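Local coordinates for hemolysin-related protein (Vibrio cholerae serotype O1, PDB 5V6F), which binds mannose-containing glycans through the second beta-prism lectin domain of RbmC, the part present here, at residues 6-10 and 79-83; 13-19 and 120-126; 27-33 and 97-102. All blocks are in the same frame, centred on the assembly; numbering follows the deposited sequence.

Interaction 1: 6-10 and 79-83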
loop_
_atom_site.group_PDB
_atom_site.type_symbol
_atom_site.label_atom_id
_atom_site.label_comp_id
_atom_site.label_asym_id
_atom_site.label_seq_id
_atom_site.Cartn_x
_atom_site.Cartn_y
_atom_site.Cartn_z
ATOM N N ILE A 6 -1.933 -11.326 -1.989
ATOM C CA ILE A 6 -1.969 -10.459 -0.817
ATOM C C ILE A 6 -0.523 -10.121 -0.474
ATOM O O ILE A 6 0.248 -10.995 -0.072
ATOM C CB ILE A 6 -2.685 -11.123 0.364
ATOM C CG1 ILE A 6 -4.138 -11.447 -0.004
ATOM C CG2 ILE A 6 -2.627 -10.222 1.592
ATOM C CD1 ILE A 6 -4.891 -12.240 1.061
ATOM N N PHE A 7 -0.144 -8.860 -0.668
ATOM C CA PHE A 7 1.182 -8.395 -0.293
ATOM C C PHE A 7 1.226 -8.125 1.205
ATOM O O PHE A 7 0.275 -7.597 1.782
ATOM C CB PHE A 7 1.543 -7.125 -1.064
ATOM C CG PHE A 7 1.319 -7.230 -2.541
ATOM C CD1 PHE A 7 2.104 -8.065 -3.314
ATOM C CD2 PHE A 7 0.322 -6.491 -3.156
ATOM C CE1 PHE A 7 1.898 -8.167 -4.675
ATOM C CE2 PHE A 7 0.111 -6.583 -4.517
ATOM C CZ PHE A 7 0.902 -7.423 -5.280
ATOM N N GLY A 8 2.329 -8.498 1.831
ATOM C CA GLY A 8 2.455 -8.308 3.265
ATOM C C GLY A 8 1.765 -9.425 4.011
ATOM O O GLY A 8 1.982 -10.606 3.724
ATOM N N TYR A 9 0.917 -9.052 4.969
ATOM C CA TYR A 9 0.312 -9.990 5.903
ATOM C C TYR A 9 -1.169 -9.667 6.032
ATOM O O TYR A 9 -1.599 -8.539 5.786
ATOM C CB TYR A 9 1.012 -9.923 7.266
ATOM C CG TYR A 9 2.515 -9.786 7.135
ATOM C CD1 TYR A 9 3.324 -10.903 6.985
ATOM C CD2 TYR A 9 3.121 -8.536 7.141
ATOM C CE1 TYR A 9 4.696 -10.781 6.854
ATOM C CE2 TYR A 9 4.492 -8.405 7.013
ATOM C CZ TYR A 9 5.274 -9.532 6.870
ATOM O OH TYR A 9 6.643 -9.416 6.740
ATOM N N SER A 10 -1.953 -10.674 6.432
ATOM C CA SER A 10 -3.409 -10.554 6.441
ATOM C C SER A 10 -4.018 -11.065 7.743
ATOM O O SER A 10 -5.159 -11.537 7.754
ATOM C CB SER A 10 -4.014 -11.300 5.256
ATOM O OG SER A 10 -3.683 -12.674 5.301
ATOM N N GLY A 79 5.968 -5.214 15.320
ATOM C CA GLY A 79 5.003 -5.851 14.453
ATOM C C GLY A 79 5.489 -6.015 13.024
ATOM O O GLY A 79 6.388 -5.320 12.549
ATOM N N TYR A 80 4.856 -6.962 12.332
ATOM C CA TYR A 80 5.082 -7.194 10.913
ATOM C C TYR A 80 4.092 -6.363 10.104
ATOM O O TYR A 80 2.875 -6.512 10.261
ATOM C CB TYR A 80 4.937 -8.681 10.582
ATOM C CG TYR A 80 6.159 -9.495 10.940
ATOM C CD1 TYR A 80 7.205 -9.646 10.040
ATOM C CD2 TYR A 80 6.274 -10.097 12.185
ATOM C CE1 TYR A 80 8.328 -10.384 10.365
ATOM C CE2 TYR A 80 7.394 -10.838 12.520
ATOM C CZ TYR A 80 8.416 -10.975 11.606
ATOM O OH TYR A 80 9.537 -11.706 11.929
ATOM N N HIS A 81 4.612 -5.498 9.236
ATOM C CA HIS A 81 3.771 -4.642 8.410
ATOM C C HIS A 81 4.443 -4.429 7.063
ATOM O O HIS A 81 5.589 -4.824 6.845
ATOM C CB HIS A 81 3.521 -3.270 9.051
ATOM C CG HIS A 81 3.393 -3.295 10.541
ATOM N ND1 HIS A 81 2.182 -3.435 11.184
ATOM C CD2 HIS A 81 4.322 -3.163 11.516
ATOM C CE1 HIS A 81 2.373 -3.405 12.490
ATOM N NE2 HIS A 81 3.663 -3.238 12.718
ATOM N N ILE A 82 3.712 -3.780 6.162
ATOM C CA ILE A 82 4.305 -3.246 4.943
ATOM C C ILE A 82 5.038 -1.965 5.305
ATOM O O ILE A 82 4.462 -1.058 5.919
ATOM C CB ILE A 82 3.229 -3.000 3.873
ATOM C CG1 ILE A 82 2.639 -4.339 3.409
ATOM C CG2 ILE A 82 3.811 -2.196 2.696
ATOM C CD1 ILE A 82 1.546 -4.227 2.347
ATOM N N VAL A 83 6.315 -1.887 4.940
ATOM C CA VAL A 83 7.122 -0.721 5.261
ATOM C C VAL A 83 7.452 0.125 4.036
ATOM O O VAL A 83 7.707 1.328 4.192
ATOM C CB VAL A 83 8.415 -1.111 6.012
ATOM C CG1 VAL A 83 8.062 -1.709 7.373
ATOM C CG2 VAL A 83 9.273 -2.077 5.198
#
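Two sheets of the beta-prism meet where Y9, just after the short edge strand 7-8, packs against Y80 and H81 at the start of strand 80-89. The two tyrosine rings form an offset edge-to-face pair: the edge of Y80 is turned toward the face of Y9, with centroids 5.5 Å apart and planes at 69°. The methylene of Y80 reinforces it, since Y80 CB stands 3.9 Å from the centroid of the Y9 ring, 21° off the ring normal, a CH-pi contact over that face. At the far end Y9 OH reaches the edge of the Y80 ring near its plane, 3.4 Å from Y80 CD1. With CG of Y9 anti to its carbonyl carbon (chi1 -40°), the ring is carried across to strand 80-89. K107 adds a cation-pi contact to Y9.

In the three-sheet prism, strand 7-8 borders the sheet of 121-126 and 131-137, while strand 80-89 belongs to a different one, and no hydrogen bond joins the two segments. Instead, I82 CD1 packs against F7, 4.5 Å from F7 CB and 3.6 Å from the carbonyl F7 O. G8 is bare backbone at positive phi, and I82 CG1 lies directly against G8 CA at 4.0 Å. The CB of H81 points away from strand 7-8; its ND1 is hydrogen-bonded to E132 OE2 and its NE2 to G78 O.

Interaction 2: 13-19 and 120-126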
loop_
_atom_site.group_PDB
_atom_site.type_symbol
_atom_site.label_atom_id
_atom_site.label_comp_id
_atom_site.label_asym_id
_atom_site.label_seq_id
_atom_site.Cartn_x
_atom_site.Cartn_y
_atom_site.Cartn_z
ATOM N N GLN A 13 -7.420 -6.801 10.493
ATOM C CA GLN A 13 -8.773 -6.630 9.977
ATOM C C GLN A 13 -8.774 -6.176 8.522
ATOM O O GLN A 13 -8.017 -5.285 8.132
ATOM C CB GLN A 13 -9.539 -5.622 10.828
ATOM C CG GLN A 13 -9.823 -6.107 12.238
ATOM C CD GLN A 13 -8.717 -5.741 13.207
ATOM O OE1 GLN A 13 -8.240 -4.605 13.225
ATOM N NE2 GLN A 13 -8.300 -6.705 14.019
ATOM N N GLN A 14 -9.663 -6.772 7.730
ATOM C CA GLN A 14 -9.737 -6.496 6.302
ATOM C C GLN A 14 -10.762 -5.408 5.999
ATOM O O GLN A 14 -11.928 -5.507 6.398
ATOM C CB GLN A 14 -10.096 -7.766 5.533
ATOM C CG GLN A 14 -10.099 -7.566 4.023
ATOM C CD GLN A 14 -10.498 -8.803 3.251
ATOM O OE1 GLN A 14 -10.533 -9.909 3.788
ATOM N NE2 GLN A 14 -10.801 -8.618 1.974
ATOM N N SER A 15 -10.325 -4.383 5.272
ATOM C CA SER A 15 -11.211 -3.387 4.697
ATOM C C SER A 15 -11.131 -3.468 3.178
ATOM O O SER A 15 -10.156 -3.971 2.612
ATOM C CB SER A 15 -10.856 -1.970 5.164
ATOM O OG SER A 15 -11.074 -1.813 6.559
ATOM N N GLN A 16 -12.174 -2.973 2.519
ATOM C CA GLN A 16 -12.280 -3.051 1.067
ATOM C C GLN A 16 -12.581 -1.659 0.534
ATOM O O GLN A 16 -13.551 -1.025 0.959
ATOM C CB GLN A 16 -13.352 -4.073 0.656
ATOM C CG GLN A 16 -13.128 -5.427 1.356
ATOM C CD GLN A 16 -13.891 -6.594 0.747
ATOM O OE1 GLN A 16 -13.325 -7.677 0.534
ATOM N NE2 GLN A 16 -15.173 -6.394 0.489
ATOM N N ARG A 17 -11.735 -1.172 -0.372
ATOM C CA ARG A 17 -11.851 0.188 -0.894
ATOM C C ARG A 17 -11.994 0.133 -2.409
ATOM O O ARG A 17 -11.072 -0.288 -3.116
ATOM C CB ARG A 17 -10.653 1.035 -0.474
ATOM C CG ARG A 17 -10.644 1.374 1.022
ATOM C CD ARG A 17 -11.860 2.223 1.414
ATOM N NE ARG A 17 -11.932 2.512 2.847
ATOM C CZ ARG A 17 -12.645 1.819 3.730
ATOM N NH1 ARG A 17 -13.360 0.766 3.357
ATOM N NH2 ARG A 17 -12.638 2.180 5.006
ATOM N N VAL A 18 -13.151 0.558 -2.894
ATOM C CA VAL A 18 -13.463 0.524 -4.315
ATOM C C VAL A 18 -12.763 1.680 -5.009
ATOM O O VAL A 18 -12.757 2.816 -4.517
ATOM C CB VAL A 18 -14.989 0.573 -4.525
ATOM C CG1 VAL A 18 -15.338 0.723 -5.995
ATOM C CG2 VAL A 18 -15.638 -0.678 -3.949
ATOM N N VAL A 19 -12.161 1.387 -6.156
ATOM C CA VAL A 19 -11.499 2.406 -6.960
ATOM C C VAL A 19 -12.550 3.166 -7.757
ATOM O O VAL A 19 -13.380 2.564 -8.454
ATOM C CB VAL A 19 -10.451 1.771 -7.885
ATOM C CG1 VAL A 19 -9.738 2.842 -8.676
ATOM C CG2 VAL A 19 -9.457 0.946 -7.076
ATOM N N LYS A 120 -10.090 -2.708 -9.756
ATOM C CA LYS A 120 -11.390 -2.178 -9.365
ATOM C C LYS A 120 -11.531 -1.990 -7.863
ATOM O O LYS A 120 -12.409 -1.238 -7.428
ATOM C CB LYS A 120 -12.516 -3.092 -9.871
ATOM C CG LYS A 120 -12.693 -4.395 -9.103
ATOM C CD LYS A 120 -13.722 -5.288 -9.784
ATOM C CE LYS A 120 -14.030 -6.533 -8.961
ATOM N NZ LYS A 120 -14.817 -7.534 -9.740
ATOM N N GLN A 121 -10.675 -2.625 -7.071
ATOM C CA GLN A 121 -10.803 -2.588 -5.624
ATOM C C GLN A 121 -9.444 -2.891 -5.017
ATOM O O GLN A 121 -8.651 -3.648 -5.583
ATOM C CB GLN A 121 -11.868 -3.590 -5.153
ATOM C CG GLN A 121 -12.054 -3.705 -3.648
ATOM C CD GLN A 121 -13.211 -4.618 -3.286
ATOM O OE1 GLN A 121 -14.368 -4.327 -3.594
ATOM N NE2 GLN A 121 -12.903 -5.734 -2.637
ATOM N N ILE A 122 -9.173 -2.263 -3.877
ATOM C CA ILE A 122 -7.995 -2.554 -3.073
ATOM C C ILE A 122 -8.492 -3.089 -1.741
ATOM O O ILE A 122 -9.267 -2.418 -1.045
ATOM C CB ILE A 122 -7.106 -1.319 -2.861
ATOM C CG1 ILE A 122 -6.790 -0.635 -4.196
ATOM C CG2 ILE A 122 -5.812 -1.726 -2.143
ATOM C CD1 ILE A 122 -6.008 0.668 -4.054
ATOM N N ASN A 123 -8.072 -4.299 -1.398
ATOM C CA ASN A 123 -8.281 -4.817 -0.060
ATOM C C ASN A 123 -7.090 -4.406 0.789
ATOM O O ASN A 123 -5.948 -4.458 0.330
ATOM C CB ASN A 123 -8.439 -6.338 -0.076
ATOM C CG ASN A 123 -9.636 -6.790 -0.893
ATOM O OD1 ASN A 123 -10.670 -6.125 -0.915
ATOM N ND2 ASN A 123 -9.498 -7.920 -1.570
ATOM N N VAL A 124 -7.366 -3.953 2.011
ATOM C CA VAL A 124 -6.341 -3.442 2.912
ATOM C C VAL A 124 -6.538 -4.079 4.277
ATOM O O VAL A 124 -7.654 -4.083 4.808
ATOM C CB VAL A 124 -6.395 -1.906 3.037
ATOM C CG1 VAL A 124 -5.233 -1.403 3.885
ATOM C CG2 VAL A 124 -6.390 -1.252 1.658
ATOM N N TRP A 125 -5.456 -4.601 4.847
ATOM C CA TRP A 125 -5.474 -5.197 6.176
ATOM C C TRP A 125 -4.746 -4.266 7.138
ATOM O O TRP A 125 -3.591 -3.896 6.893
ATOM C CB TRP A 125 -4.824 -6.581 6.164
ATOM C CG TRP A 125 -5.660 -7.632 5.499
ATOM C CD1 TRP A 125 -6.456 -8.555 6.117
ATOM C CD2 TRP A 125 -5.788 -7.871 4.089
ATOM N NE1 TRP A 125 -7.066 -9.354 5.181
ATOM C CE2 TRP A 125 -6.675 -8.956 3.930
ATOM C CE3 TRP A 125 -5.240 -7.274 2.949
ATOM C CZ2 TRP A 125 -7.028 -9.454 2.675
ATOM C CZ3 TRP A 125 -5.589 -7.773 1.705
ATOM C CH2 TRP A 125 -6.475 -8.851 1.578
ATOM N N THR A 126 -5.427 -3.877 8.214
ATOM C CA THR A 126 -4.833 -3.036 9.241
ATOM C C THR A 126 -5.395 -3.432 10.596
ATOM O O THR A 126 -6.565 -3.814 10.706
ATOM C CB THR A 126 -5.087 -1.542 8.999
ATOM O OG1 THR A 126 -4.419 -0.772 10.009
ATOM C CG2 THR A 126 -6.581 -1.212 9.027
HETATM O O HOH W 1 -14.003 0.010 -9.431
#
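Q13 to V18 pair with Q121 to T126 as antiparallel strands at the edge of one beta-prism sheet; the axes of these short strands approach to 4.6 Å, with N-to-C directions at 154°. The hydrogen-bonded pairs S15-V124 and R17-I122 use both backbone N-H groups and both carbonyls. S15 N to V124 O is short, 2.7 Å, and almost straight at 178°. At Q13-T126 the bond from T126 N to Q13 O is sound, whereas the return bond from Q13 N to T126 O is weak. Beyond the strand, V19 N donates to K120 O from above the carbonyl plane, and a water gives one hydrogen bond each to K120 O and V19 O. K120 and Q121 both face V137, a classic beta bulge.

On the face carrying Q14, Q16, Q121, N123 and W125, N123 OD1 accepts from Q121 NE2 at 2.8 Å, while N123 ND2 is satisfied by Q135 OE1. On the other face R17 NE serves N42 O, and R17 NH1 turns back to Q16 O at 3.0 Å. The extended Q14 chain, with CG anti to the backbone N (chi1 -176°), lies over W125: Q14 CG stands 4.0 Å from the centroid of the indole five-membered ring.

Interaction 3: 27-33 and 97-102. With MAN (alpha-D-mannopyranose), chain B; BMA (beta-D-mannopyranose), chain C.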
loop_
_atom_site.group_PDB
_atom_site.type_symbol
_atom_site.label_atom_id
_atom_site.label_comp_id
_atom_site.label_asym_id
_atom_site.label_seq_id
_atom_site.Cartn_x
_atom_site.Cartn_y
_atom_site.Cartn_z
ATOM N N LEU A 27 -2.104 7.150 -0.212
ATOM C CA LEU A 27 -1.341 6.556 0.873
ATOM C C LEU A 27 -0.847 7.637 1.818
ATOM O O LEU A 27 -0.458 8.725 1.383
ATOM C CB LEU A 27 -0.133 5.770 0.353
ATOM C CG LEU A 27 -0.409 4.606 -0.597
ATOM C CD1 LEU A 27 -0.381 5.065 -2.053
ATOM C CD2 LEU A 27 0.595 3.490 -0.349
ATOM N N ARG A 28 -0.878 7.328 3.114
ATOM C CA ARG A 28 -0.077 8.025 4.110
ATOM C C ARG A 28 1.118 7.149 4.448
ATOM O O ARG A 28 0.966 5.938 4.646
ATOM C CB ARG A 28 -0.887 8.333 5.371
ATOM C CG ARG A 28 -1.747 9.583 5.258
ATOM C CD ARG A 28 -2.298 10.029 6.615
ATOM N NE ARG A 28 -3.535 9.334 6.982
ATOM C CZ ARG A 28 -3.629 8.326 7.851
ATOM N NH1 ARG A 28 -2.557 7.846 8.474
ATOM N NH2 ARG A 28 -4.814 7.788 8.102
ATOM N N SER A 29 2.306 7.748 4.496
ATOM C CA SER A 29 3.510 6.973 4.735
ATOM C C SER A 29 4.540 7.825 5.462
ATOM O O SER A 29 4.522 9.059 5.399
ATOM C CB SER A 29 4.100 6.428 3.423
ATOM O OG SER A 29 4.578 7.475 2.586
ATOM N N GLY A 30 5.439 7.131 6.156
ATOM C CA GLY A 30 6.607 7.716 6.788
ATOM C C GLY A 30 7.767 6.749 6.663
ATOM O O GLY A 30 8.247 6.508 5.550
ATOM N N PHE A 31 8.226 6.184 7.785
ATOM C CA PHE A 31 9.161 5.063 7.751
ATOM C C PHE A 31 8.479 3.755 7.377
ATOM O O PHE A 31 9.169 2.752 7.158
ATOM C CB PHE A 31 9.852 4.879 9.108
ATOM C CG PHE A 31 10.799 5.994 9.489
ATOM C CD1 PHE A 31 10.956 7.115 8.690
ATOM C CD2 PHE A 31 11.532 5.909 10.662
ATOM C CE1 PHE A 31 11.823 8.130 9.053
ATOM C CE2 PHE A 31 12.403 6.919 11.030
ATOM C CZ PHE A 31 12.547 8.032 10.222
ATOM N N ALA A 32 7.151 3.742 7.316
ATOM C CA ALA A 32 6.377 2.570 6.926
ATOM C C ALA A 32 5.164 3.060 6.145
ATOM O O ALA A 32 5.053 4.246 5.821
ATOM C CB ALA A 32 5.981 1.741 8.154
ATOM N N ILE A 33 4.253 2.145 5.831
ATOM C CA ILE A 33 2.997 2.489 5.174
ATOM C C ILE A 33 1.929 2.598 6.258
ATOM O O ILE A 33 1.573 1.603 6.902
ATOM C CB ILE A 33 2.616 1.461 4.099
ATOM C CG1 ILE A 33 3.696 1.382 3.007
ATOM C CG2 ILE A 33 1.250 1.800 3.497
ATOM C CD1 ILE A 33 4.033 2.706 2.315
ATOM N N LEU A 97 7.394 4.896 -1.728
ATOM C CA LEU A 97 6.811 5.392 -0.492
ATOM C C LEU A 97 7.201 4.470 0.656
ATOM O O LEU A 97 7.395 3.267 0.472
ATOM C CB LEU A 97 5.289 5.490 -0.601
ATOM C CG LEU A 97 4.777 6.354 -1.758
ATOM C CD1 LEU A 97 3.259 6.450 -1.711
ATOM C CD2 LEU A 97 5.409 7.745 -1.745
ATOM N N GLY A 98 7.323 5.050 1.844
ATOM C CA GLY A 98 7.824 4.304 2.980
ATOM C C GLY A 98 9.340 4.192 2.944
ATOM O O GLY A 98 10.041 4.985 2.304
ATOM N N SER A 99 9.849 3.180 3.645
ATOM C CA SER A 99 11.285 2.989 3.795
ATOM C C SER A 99 11.585 1.512 3.991
ATOM O O SER A 99 10.789 0.776 4.576
ATOM C CB SER A 99 11.839 3.783 4.988
ATOM O OG SER A 99 13.208 3.476 5.207
ATOM N N THR A 100 12.757 1.087 3.525
ATOM C CA THR A 100 13.232 -0.267 3.777
ATOM C C THR A 100 14.210 -0.344 4.944
ATOM O O THR A 100 14.720 -1.430 5.233
ATOM C CB THR A 100 13.904 -0.842 2.520
ATOM O OG1 THR A 100 15.076 -0.077 2.201
ATOM C CG2 THR A 100 12.950 -0.822 1.335
ATOM N N HIS A 101 14.471 0.765 5.632
ATOM C CA HIS A 101 15.602 0.850 6.548
ATOM C C HIS A 101 15.229 0.693 8.016
ATOM O O HIS A 101 16.129 0.667 8.863
ATOM C CB HIS A 101 16.330 2.180 6.346
ATOM C CG HIS A 101 16.953 2.318 4.993
ATOM N ND1 HIS A 101 18.237 1.901 4.720
ATOM C CD2 HIS A 101 16.463 2.813 3.832
ATOM C CE1 HIS A 101 18.516 2.141 3.450
ATOM N NE2 HIS A 101 17.456 2.694 2.890
ATOM N N TYR A 102 13.947 0.574 8.348
ATOM C CA TYR A 102 13.521 0.499 9.741
ATOM C C TYR A 102 12.774 -0.795 10.031
ATOM O O TYR A 102 11.844 -0.831 10.842
ATOM C CB TYR A 102 12.678 1.718 10.102
ATOM C CG TYR A 102 13.447 3.001 9.916
ATOM C CD1 TYR A 102 13.457 3.654 8.694
ATOM C CD2 TYR A 102 14.196 3.539 10.952
ATOM C CE1 TYR A 102 14.170 4.817 8.512
ATOM C CE2 TYR A 102 14.916 4.707 10.782
ATOM C CZ TYR A 102 14.902 5.341 9.558
ATOM O OH TYR A 102 15.620 6.503 9.380
HETATM C C1 MAN B . 7.540 7.963 11.136
HETATM C C2 MAN B . 6.552 9.117 11.095
HETATM C C3 MAN B . 5.209 8.640 11.623
HETATM C C4 MAN B . 4.751 7.345 10.902
HETATM C C5 MAN B . 5.874 6.274 10.922
HETATM C C6 MAN B . 5.560 5.028 10.083
HETATM O O2 MAN B . 6.320 9.553 9.761
HETATM O O3 MAN B . 4.217 9.657 11.506
HETATM O O4 MAN B . 3.613 6.814 11.554
HETATM O O5 MAN B . 7.088 6.852 10.414
HETATM O O6 MAN B . 5.287 5.439 8.744
HETATM C C1 BMA C . 9.960 7.024 16.052
HETATM C C2 BMA C . 8.697 6.838 16.884
HETATM C C3 BMA C . 7.789 5.783 16.206
HETATM C C4 BMA C . 7.624 6.023 14.701
HETATM C C5 BMA C . 8.984 6.294 14.032
HETATM C C6 BMA C . 8.859 6.727 12.599
HETATM O O1 BMA C . 10.709 8.078 16.609
HETATM O O2 BMA C . 7.963 8.054 16.969
HETATM O O3 BMA C . 6.497 5.749 16.776
HETATM O O4 BMA C . 6.987 4.877 14.107
HETATM O O5 BMA C . 9.645 7.364 14.739
HETATM O O6 BMA C . 7.788 7.654 12.511
HETATM O O HOH W 2 7.210 7.727 3.154
HETATM O O HOH W 3 11.236 0.715 7.279
#
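The backbones of 27-33 and 97-102 come closest at A32 and G98, whose CA atoms are 4.5 Å apart, yet no direct hydrogen bond joins the segments. The contact forms part of the glycan pocket of the beta-prism lectin domain, at the turn that follows strand 24-29. Two waters bridge the gap. One donates to G30 O, accepts from G98 N and is hydrogen-bonded to S29 OG, which is also bound to R57 NE; the other donates to F31 O and S99 O and accepts from Y102 N. G98 CA makes a CA-H...O contact with G30 O at 3.4 Å, and I33 CD1 lies 4.1 Å from G98 N. Of the buried side chains, L97 CD1 meets L27 CD1 at 3.9 Å.

The aromatic pair dominates the outer end. F31 and Y102 form an offset stack, centroids 3.8 Å apart and planes at 13°. Both rings have CG anti to the carbonyl carbon (chi1 -68° for F31), which brings F31 CE2 to 3.3 Å from Y102 CZ. The opposite face of F31 is turned to the alpha-mannose, whose C1 lies above it toward the rim, so the phenyl ring is sandwiched between tyrosine and sugar. The beta-mannose comes obliquely, its C6 3.4 Å from F31 CD2, and is also hydrogen-bonded to Y75 OH. D34, T51, G53 and G54 complete the grip on the alpha-mannose. The turn itself supplies two backbone donors: A32 N binds its O6, and F31 N donates to its ring oxygen O5 across 2.9 Å at 167°.

From the N terminus, strand 7-8 opens interaction 1, which closes only at 79-83. Strand 13-18 follows at once and pairs in interaction 2 with 120-126 near the C terminus, so these two contacts cross along the chain. Residues 27-33 and 97-102 lie wholly between the ends of interaction 2, making interaction 3 nested in it, while interactions 1 and 3 cross. Interaction 2 joins strands within one sheet; interactions 1 and 3 each connect different sheets of the prism. W125 packs on I6 and S10, linking interactions 1 and 2. Probable hydrogen bonds from S99 N to V83 O and from I33 N to I82 O couple interactions 1 and 3.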